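Long-range contact in endonuclease 8-like L720 (Acanthamoeba polyphaga mimivirus, PDB 4MB7), which is an endonuclease VIII-like protein of the formamidopyrimidine-DNA glycosylase family, with an H2TH domain and a bound zinc ion: residues V180-I194 with M207-I219. Numbering follows the deposited sequence. Where two conformers were deposited one is given.
With SO4 (sulfate ion), chain D.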
ATOM      1  N   VAL A 180      -3.618   3.972   1.972  1.00 21.45           N
ATOM      2  CA  VAL A 180      -4.971   3.849   2.505  1.00 18.57           C
ATOM      3  C   VAL A 180      -5.843   3.010   1.578  1.00 27.34           C
ATOM      4  O   VAL A 180      -5.912   3.266   0.376  1.00 25.71           O
ATOM      5  CB  VAL A 180      -5.617   5.233   2.721  1.00 19.06           C
ATOM      6  CG1 VAL A 180      -7.075   5.085   3.151  1.00 21.41           C
ATOM      7  CG2 VAL A 180      -4.828   6.023   3.753  1.00 24.83           C
ATOM      8  N   GLY A 181      -6.500   2.002   2.143  1.00 24.41           N
ATOM      9  CA  GLY A 181      -7.369   1.129   1.376  1.00 21.01           C
ATOM     10  C   GLY A 181      -8.800   1.138   1.881  1.00 26.01           C
ATOM     11  O   GLY A 181      -9.186   2.001   2.673  1.00 26.82           O
ATOM     12  N   ASN A 182      -9.581   0.162   1.431  1.00 27.46           N
ATOM     13  CA  ASN A 182     -11.018   0.137   1.685  1.00 33.07           C
ATOM     14  C   ASN A 182     -11.400  -0.013   3.156  1.00 31.42           C
ATOM     15  O   ASN A 182     -12.365   0.593   3.615  1.00 29.13           O
ATOM     16  CB  ASN A 182     -11.688  -0.964   0.859  1.00 41.73           C
ATOM     17  CG  ASN A 182     -13.193  -0.815   0.809  1.00 33.48           C
ATOM     18  OD1 ASN A 182     -13.715   0.294   0.699  1.00 42.80           O
ATOM     19  ND2 ASN A 182     -13.903  -1.935   0.898  1.00 35.12           N
ATOM     20  N   ILE A 183     -10.649  -0.827   3.892  1.00 29.32           N
ATOM     21  CA  ILE A 183     -10.928  -1.026   5.310  1.00 39.22           C
ATOM     22  C   ILE A 183     -10.629   0.237   6.118  1.00 34.64           C
ATOM     23  O   ILE A 183     -11.438   0.659   6.943  1.00 31.92           O
ATOM     24  CB  ILE A 183     -10.140  -2.217   5.885  1.00 37.32           C
ATOM     25  CG1 ILE A 183     -10.582  -3.520   5.215  1.00 39.94           C
ATOM     26  CG2 ILE A 183     -10.328  -2.309   7.392  1.00 36.37           C
ATOM     27  CD1 ILE A 183      -9.923  -4.757   5.786  1.00 47.24           C
ATOM     28  N   LEU A 184      -9.470   0.839   5.865  1.00 25.16           N
ATOM     29  CA  LEU A 184      -9.045   2.038   6.583  1.00 23.62           C
ATOM     30  C   LEU A 184      -9.998   3.213   6.390  1.00 24.21           C
ATOM     31  O   LEU A 184     -10.360   3.889   7.354  1.00 23.82           O
ATOM     32  CB  LEU A 184      -7.635   2.451   6.156  1.00 23.24           C
ATOM     33  CG  LEU A 184      -6.465   1.691   6.780  1.00 41.84           C
ATOM     34  CD1 LEU A 184      -5.162   2.040   6.071  1.00 22.81           C
ATOM     35  CD2 LEU A 184      -6.366   1.997   8.266  1.00 28.60           C
ATOM     36  N   GLN A 185     -10.395   3.458   5.146  1.00 24.66           N
ATOM     37  CA  GLN A 185     -11.233   4.610   4.833  1.00 26.21           C
ATOM     38  C   GLN A 185     -12.585   4.574   5.549  1.00 35.03           C
ATOM     39  O   GLN A 185     -13.045   5.596   6.053  1.00 28.54           O
ATOM     40  CB  GLN A 185     -11.402   4.779   3.315  1.00 26.72           C
ATOM     41  CG  GLN A 185     -12.117   3.637   2.610  1.00 30.79           C
ATOM     42  CD  GLN A 185     -13.611   3.875   2.485  1.00 48.15           C
ATOM     43  OE1 GLN A 185     -14.104   4.960   2.791  1.00 39.79           O
ATOM     44  NE2 GLN A 185     -14.339   2.862   2.032  1.00 36.79           N
ATOM     45  N   GLN A 186     -13.209   3.401   5.616  1.00 25.35           N
ATOM     46  CA  GLN A 186     -14.530   3.301   6.234  1.00 32.23           C
ATOM     47  C   GLN A 186     -14.466   3.217   7.759  1.00 26.60           C
ATOM     48  O   GLN A 186     -15.373   3.687   8.448  1.00 26.90           O
ATOM     49  CB  GLN A 186     -15.339   2.141   5.642  1.00 38.71           C
ATOM     50  CG  GLN A 186     -14.741   0.762   5.837  1.00 33.54           C
ATOM     51  CD  GLN A 186     -15.413  -0.281   4.959  1.00 65.14           C
ATOM     52  OE1 GLN A 186     -16.315  -0.992   5.397  1.00 36.14           O
ATOM     53  NE2 GLN A 186     -14.977  -0.368   3.707  1.00 39.15           N
ATOM     54  N   GLU A 187     -13.397   2.625   8.284  1.00 26.45           N
ATOM     55  CA  GLU A 187     -13.183   2.598   9.727  1.00 25.44           C
ATOM     56  C   GLU A 187     -12.934   4.010  10.252  1.00 24.15           C
ATOM     57  O   GLU A 187     -13.427   4.385  11.318  1.00 24.93           O
ATOM     58  CB  GLU A 187     -12.008   1.689  10.089  1.00 26.22           C
ATOM     59  CG  GLU A 187     -12.320   0.202  10.014  1.00 31.32           C
ATOM     60  CD  GLU A 187     -13.271  -0.253  11.106  1.00 37.81           C
ATOM     61  OE1 GLU A 187     -13.221   0.315  12.217  1.00 37.19           O
ATOM     62  OE2 GLU A 187     -14.069  -1.178  10.850  1.00 40.61           O
ATOM     63  N   ALA A 188     -12.170   4.791   9.496  1.00 24.16           N
ATOM     64  CA  ALA A 188     -11.868   6.165   9.879  1.00 23.48           C
ATOM     65  C   ALA A 188     -13.115   7.038   9.801  1.00 29.72           C
ATOM     66  O   ALA A 188     -13.354   7.876  10.671  1.00 23.90           O
ATOM     67  CB  ALA A 188     -10.773   6.732   9.000  1.00 23.10           C
ATOM     68  N   LEU A 189     -13.907   6.835   8.754  1.00 25.29           N
ATOM     69  CA  LEU A 189     -15.124   7.613   8.558  1.00 26.82           C
ATOM     70  C   LEU A 189     -16.136   7.375   9.674  1.00 32.63           C
ATOM     71  O   LEU A 189     -16.822   8.304  10.103  1.00 30.28           O
ATOM     72  CB  LEU A 189     -15.742   7.325   7.189  1.00 28.76           C
ATOM     73  CG  LEU A 189     -15.056   8.027   6.015  1.00 28.04           C
ATOM     74  CD1 LEU A 189     -15.624   7.555   4.687  1.00 30.12           C
ATOM     75  CD2 LEU A 189     -15.178   9.540   6.146  1.00 28.72           C
ATOM     76  N   TYR A 190     -16.224   6.137  10.152  1.00 25.30           N
ATOM     77  CA  TYR A 190     -17.100   5.842  11.279  1.00 33.23           C
ATOM     78  C   TYR A 190     -16.562   6.452  12.567  1.00 29.64           C
ATOM     79  O   TYR A 190     -17.321   6.969  13.383  1.00 29.26           O
ATOM     80  CB  TYR A 190     -17.298   4.338  11.473  1.00 29.50           C
ATOM     81  CG  TYR A 190     -18.087   4.040  12.725  1.00 33.00           C
ATOM     82  CD1 TYR A 190     -19.459   4.248  12.764  1.00 30.69           C
ATOM     83  CD2 TYR A 190     -17.459   3.587  13.880  1.00 36.24           C
ATOM     84  CE1 TYR A 190     -20.188   4.000  13.907  1.00 48.15           C
ATOM     85  CE2 TYR A 190     -18.183   3.334  15.033  1.00 40.52           C
ATOM     86  CZ  TYR A 190     -19.548   3.543  15.038  1.00 42.76           C
ATOM     87  OH  TYR A 190     -20.283   3.296  16.174  1.00 45.09           O
ATOM     88  N   ASP A 191     -15.248   6.378  12.740  1.00 27.09           N
ATOM     89  CA  ASP A 191     -14.585   6.907  13.927  1.00 27.84           C
ATOM     90  C   ASP A 191     -14.814   8.414  14.057  1.00 27.30           C
ATOM     91  O   ASP A 191     -14.848   8.954  15.163  1.00 32.35           O
ATOM     92  CB  ASP A 191     -13.087   6.602  13.861  1.00 23.80           C
ATOM     93  CG  ASP A 191     -12.390   6.776  15.196  1.00 28.02           C
ATOM     94  OD1 ASP A 191     -13.058   6.649  16.243  1.00 32.83           O
ATOM     95  OD2 ASP A 191     -11.166   7.026  15.196  1.00 28.38           O
ATOM     96  N   CYS A 192     -14.980   9.083  12.920  1.00 26.16           N
ATOM     97  CA  CYS A 192     -15.159  10.528  12.897  1.00 32.63           C
ATOM     98  C   CYS A 192     -16.603  10.935  12.616  1.00 27.56           C
ATOM     99  O   CYS A 192     -16.888  12.115  12.421  1.00 27.64           O
ATOM    100  CB  CYS A 192     -14.233  11.161  11.857  1.00 23.99           C
ATOM    101  SG  CYS A 192     -12.480  10.811  12.120  1.00 29.36           S
ATOM    102  N   LYS A 193     -17.501   9.952  12.592  1.00 24.71           N
ATOM    103  CA  LYS A 193     -18.930  10.194  12.386  1.00 29.86           C
ATOM    104  C   LYS A 193     -19.215  10.978  11.108  1.00 27.17           C
ATOM    105  O   LYS A 193     -20.057  11.875  11.092  1.00 29.70           O
ATOM    106  CB  LYS A 193     -19.535  10.908  13.601  1.00 33.30           C
ATOM    107  CG  LYS A 193     -19.584  10.047  14.853  1.00 28.35           C
ATOM    108  CD  LYS A 193     -19.853  10.878  16.100  1.00 28.92           C
ATOM    109  CE  LYS A 193     -21.155  11.654  15.987  1.00 29.35           C
ATOM    110  NZ  LYS A 193     -22.342  10.765  15.825  1.00 30.96           N
ATOM    111  N   ILE A 194     -18.506  10.637  10.039  1.00 28.76           N
ATOM    112  CA  ILE A 194     -18.682  11.310   8.758  1.00 28.96           C
ATOM    113  C   ILE A 194     -19.315  10.371   7.737  1.00 44.37           C
ATOM    114  O   ILE A 194     -18.859   9.242   7.551  1.00 30.83           O
ATOM    115  CB  ILE A 194     -17.339  11.828   8.206  1.00 34.64           C
ATOM    116  CG1 ILE A 194     -16.720  12.835   9.177  1.00 31.37           C
ATOM    117  CG2 ILE A 194     -17.527  12.453   6.829  1.00 27.76           C
ATOM    118  CD1 ILE A 194     -15.405  13.409   8.700  1.00 38.36           C
ATOM    119  N   MET A 207     -12.563  18.591  11.007  1.00 33.05           N
ATOM    120  CA  MET A 207     -12.938  17.223  10.660  1.00 33.27           C
ATOM    121  C   MET A 207     -11.975  16.543   9.688  1.00 28.26           C
ATOM    122  O   MET A 207     -11.847  15.320   9.695  1.00 34.17           O
ATOM    123  CB  MET A 207     -14.378  17.158  10.144  1.00 40.74           C
ATOM    124  CG  MET A 207     -15.417  17.430  11.220  1.00 59.27           C
ATOM    125  SD  MET A 207     -15.097  16.520  12.746  1.00 52.99           S
ATOM    126  CE  MET A 207     -15.294  14.834  12.182  1.00 46.41           C
ATOM    127  N   PHE A 208     -11.353  17.305   8.808  1.00 31.95           N
ATOM    128  CA  PHE A 208     -10.270  16.758   8.006  1.00 33.97           C
ATOM    129  C   PHE A 208      -9.064  16.405   8.864  1.00 36.14           C
ATOM    130  O   PHE A 208      -8.405  15.399   8.656  1.00 28.63           O
ATOM    131  CB  PHE A 208      -9.891  17.659   6.846  1.00 31.92           C
ATOM    132  CG  PHE A 208     -10.343  17.130   5.530  1.00 40.55           C
ATOM    133  CD1 PHE A 208      -9.775  15.991   5.004  1.00 38.63           C
ATOM    134  CD2 PHE A 208     -11.361  17.741   4.838  1.00 34.38           C
ATOM    135  CE1 PHE A 208     -10.201  15.485   3.799  1.00 43.74           C
ATOM    136  CE2 PHE A 208     -11.793  17.244   3.635  1.00 30.55           C
ATOM    137  CZ  PHE A 208     -11.217  16.110   3.116  1.00 45.88           C
ATOM    138  N   ASP A 209      -8.784  17.258   9.831  1.00 26.20           N
ATOM    139  CA  ASP A 209      -7.724  16.980  10.789  1.00 37.38           C
ATOM    140  C   ASP A 209      -8.115  15.743  11.584  1.00 29.87           C
ATOM    141  O   ASP A 209      -7.280  14.892  11.885  1.00 22.62           O
ATOM    142  CB  ASP A 209      -7.518  18.173  11.722  1.00 37.04           C
ATOM    143  CG  ASP A 209      -6.414  17.939  12.734  1.00 66.85           C
ATOM    144  OD1 ASP A 209      -5.231  18.127  12.380  1.00 44.76           O
ATOM    145  OD2 ASP A 209      -6.728  17.571  13.885  1.00 36.21           O
ATOM    146  N   CYS A 210      -9.404  15.647  11.900  1.00 22.21           N
ATOM    147  CA  CYS A 210      -9.944  14.510  12.631  1.00 23.75           C
ATOM    148  C   CYS A 210      -9.761  13.208  11.849  1.00 26.53           C
ATOM    149  O   CYS A 210      -9.380  12.183  12.416  1.00 23.37           O
ATOM    150  CB  CYS A 210     -11.423  14.739  12.936  1.00 29.06           C
ATOM    151  SG  CYS A 210     -12.119  13.613  14.157  1.00 39.93           S
ATOM    152  N   LEU A 211     -10.035  13.257  10.547  1.00 21.42           N
ATOM    153  CA  LEU A 211      -9.885  12.091   9.676  1.00 24.71           C
ATOM    154  C   LEU A 211      -8.444  11.598   9.601  1.00 18.84           C
ATOM    155  O   LEU A 211      -8.187  10.394   9.647  1.00 21.53           O
ATOM    156  CB  LEU A 211     -10.394  12.400   8.266  1.00 24.16           C
ATOM    157  CG  LEU A 211     -11.871  12.122   7.988  1.00 52.60           C
ATOM    158  CD1 LEU A 211     -12.227  12.502   6.558  1.00 28.35           C
ATOM    159  CD2 LEU A 211     -12.189  10.658   8.250  1.00 31.38           C
ATOM    160  N   CYS A 212      -7.507  12.533   9.479  1.00 20.41           N
ATOM    161  CA  CYS A 212      -6.094  12.185   9.387  1.00 23.19           C
ATOM    162  C   CYS A 212      -5.587  11.552  10.676  1.00 19.86           C
ATOM    163  O   CYS A 212      -4.818  10.594  10.643  1.00 21.23           O
ATOM    164  CB  CYS A 212      -5.257  13.415   9.032  1.00 27.71           C
ATOM    165  SG  CYS A 212      -5.618  14.090   7.398  1.00 37.10           S
ATOM    166  N   ASN A 213      -6.019  12.090  11.812  1.00 19.04           N
ATOM    167  CA  ASN A 213      -5.647  11.523  13.102  1.00 19.54           C
ATOM    168  C   ASN A 213      -6.221  10.122  13.276  1.00 23.61           C
ATOM    169  O   ASN A 213      -5.556   9.228  13.798  1.00 18.84           O
ATOM    170  CB  ASN A 213      -6.103  12.427  14.249  1.00 21.23           C
ATOM    171  CG  ASN A 213      -5.305  13.720  14.328  1.00 27.54           C
ATOM    172  OD1 ASN A 213      -5.856  14.811  14.211  1.00 40.20           O
ATOM    173  ND2 ASN A 213      -4.002  13.597  14.533  1.00 32.73           N
ATOM    174  N   SER A 214      -7.457   9.941  12.825  1.00 19.75           N
ATOM    175  CA  SER A 214      -8.126   8.649  12.903  1.00 19.55           C
ATOM    176  C   SER A 214      -7.424   7.612  12.037  1.00 18.16           C
ATOM    177  O   SER A 214      -7.195   6.484  12.473  1.00 18.10           O
ATOM    178  CB  SER A 214      -9.589   8.778  12.477  1.00 20.36           C
ATOM    179  OG  SER A 214     -10.233   7.516  12.486  1.00 24.15           O
ATOM    180  N   LEU A 215      -7.087   8.001  10.811  1.00 19.34           N
ATOM    181  CA  LEU A 215      -6.387   7.112   9.887  1.00 22.55           C
ATOM    182  C   LEU A 215      -5.071   6.624  10.480  1.00 18.00           C
ATOM    183  O   LEU A 215      -4.787   5.427  10.482  1.00 17.66           O
ATOM    184  CB  LEU A 215      -6.136   7.815   8.550  1.00 18.02           C
ATOM    185  CG  LEU A 215      -7.330   7.946   7.605  1.00 19.21           C
ATOM    186  CD1 LEU A 215      -7.003   8.897   6.465  1.00 22.78           C
ATOM    187  CD2 LEU A 215      -7.731   6.580   7.063  1.00 18.89           C
ATOM    188  N   LYS A 216      -4.279   7.554  11.003  1.00 18.78           N
ATOM    189  CA  LYS A 216      -2.985   7.189  11.567  0.50 18.81           C
ATOM    190  C   LYS A 216      -3.135   6.343  12.828  1.00 19.67           C
ATOM    191  O   LYS A 216      -2.321   5.451  13.078  1.00 19.50           O
ATOM    192  CB  LYS A 216      -2.127   8.428  11.839  0.50 32.20           C
ATOM    193  CG  LYS A 216      -0.665   8.102  12.099  0.50 20.24           C
ATOM    194  CD  LYS A 216       0.213   9.339  12.032  0.50 29.90           C
ATOM    195  CE  LYS A 216       1.686   8.967  12.123  0.50 52.82           C
ATOM    196  NZ  LYS A 216       2.570  10.167  12.108  0.50 32.65           N
ATOM    197  N   LYS A 217      -4.181   6.607  13.607  1.00 18.55           N
ATOM    198  CA  LYS A 217      -4.436   5.849  14.829  1.00 21.78           C
ATOM    199  C   LYS A 217      -4.742   4.384  14.527  1.00 19.44           C
ATOM    200  O   LYS A 217      -4.196   3.484  15.165  1.00 19.53           O
ATOM    201  CB  LYS A 217      -5.589   6.475  15.615  1.00 20.79           C
ATOM    202  CG  LYS A 217      -5.839   5.837  16.972  1.00 25.49           C
ATOM    203  CD  LYS A 217      -7.115   5.012  16.976  1.00 43.56           C
ATOM    204  CE  LYS A 217      -8.318   5.860  16.608  1.00 58.75           C
ATOM    205  NZ  LYS A 217      -9.585   5.083  16.678  1.00 34.83           N
ATOM    206  N   ILE A 218      -5.614   4.158  13.550  1.00 19.23           N
ATOM    207  CA  ILE A 218      -5.994   2.811  13.141  1.00 19.06           C
ATOM    208  C   ILE A 218      -4.809   2.056  12.534  1.00 18.49           C
ATOM    209  O   ILE A 218      -4.634   0.860  12.774  1.00 18.57           O
ATOM    210  CB  ILE A 218      -7.176   2.848  12.149  1.00 19.47           C
ATOM    211  CG1 ILE A 218      -8.377   3.544  12.794  1.00 29.46           C
ATOM    212  CG2 ILE A 218      -7.555   1.445  11.704  1.00 24.21           C
ATOM    213  CD1 ILE A 218      -9.518   3.818  11.842  1.00 34.07           C
ATOM    214  N   ILE A 219      -3.992   2.762  11.756  1.00 19.11           N
ATOM    215  CA  ILE A 219      -2.773   2.178  11.206  1.00 18.50           C
ATOM    216  C   ILE A 219      -1.825   1.765  12.331  1.00 27.25           C
ATOM    217  O   ILE A 219      -1.222   0.690  12.285  1.00 19.21           O
ATOM    218  CB  ILE A 219      -2.065   3.148  10.239  1.00 20.12           C
ATOM    219  CG1 ILE A 219      -2.893   3.318   8.964  1.00 17.48           C
ATOM    220  CG2 ILE A 219      -0.666   2.646   9.892  1.00 17.44           C
ATOM    221  CD1 ILE A 219      -2.382   4.405   8.043  1.00 17.21           C
TER
HETATM  222  S   SO4 D 303      -7.995  -1.899  -1.139  0.70 56.97           S
HETATM  223  O1  SO4 D 303      -6.561  -1.720  -0.934  0.70 62.95           O
HETATM  224  O2  SO4 D 303      -8.216  -2.836  -2.237  0.70 86.50           O
HETATM  225  O3  SO4 D 303      -8.596  -2.432   0.081  0.70 41.80           O
HETATM  226  O4  SO4 D 303      -8.605  -0.616  -1.469  0.70 39.25           O
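Asp191 meets Ser214 and Lys217 across the contact. Asp191 CB lies 3.3 Å from Ser214 OG. With CG anti to the backbone N (chi1 -165°), the carboxylate is carried towards helix 205-230, and Asp191 CG comes to lie near both Ser214 OG and Lys217 NZ. There OD2 accepts two bonds: Ser214 OG donates to the anti lone pair of Asp191 OD2 at 2.9 Å, while Lys217 NZ, at the end of a chain bent at chi2 and chi3, comes from above the carboxylate plane and makes a salt bridge, also 2.9 Å from Asp191 OD2. OD1 forms a second salt bridge, with Arg240, and two positive partners would be expected to stabilise the ionised acid.

Beside this polar corner, the axes of segments 182-191 and 207-219, both within the H2TH domain, approach to 8.8 Å, with 124° between their N-to-C directions. Ala188 supplies the knob, its CB set among Leu211, Ser214, Leu215 and Ile218, with Leu215 CD2 3.6 Å from Ala188 CB. Towards the start of helix 182-191, Leu184 and Ile218 run alongside one another, pointing opposite ways, Leu184 CD2 lying 3.7 Å from Ile218 CG2. Beyond the Schellman motif that ends helix 182-191, with Lys193 as its C-prime residue, the end of Ile194 meets the branch point of Leu211 head-on, Ile194 CD1 resting 3.8 Å from Leu211 CG.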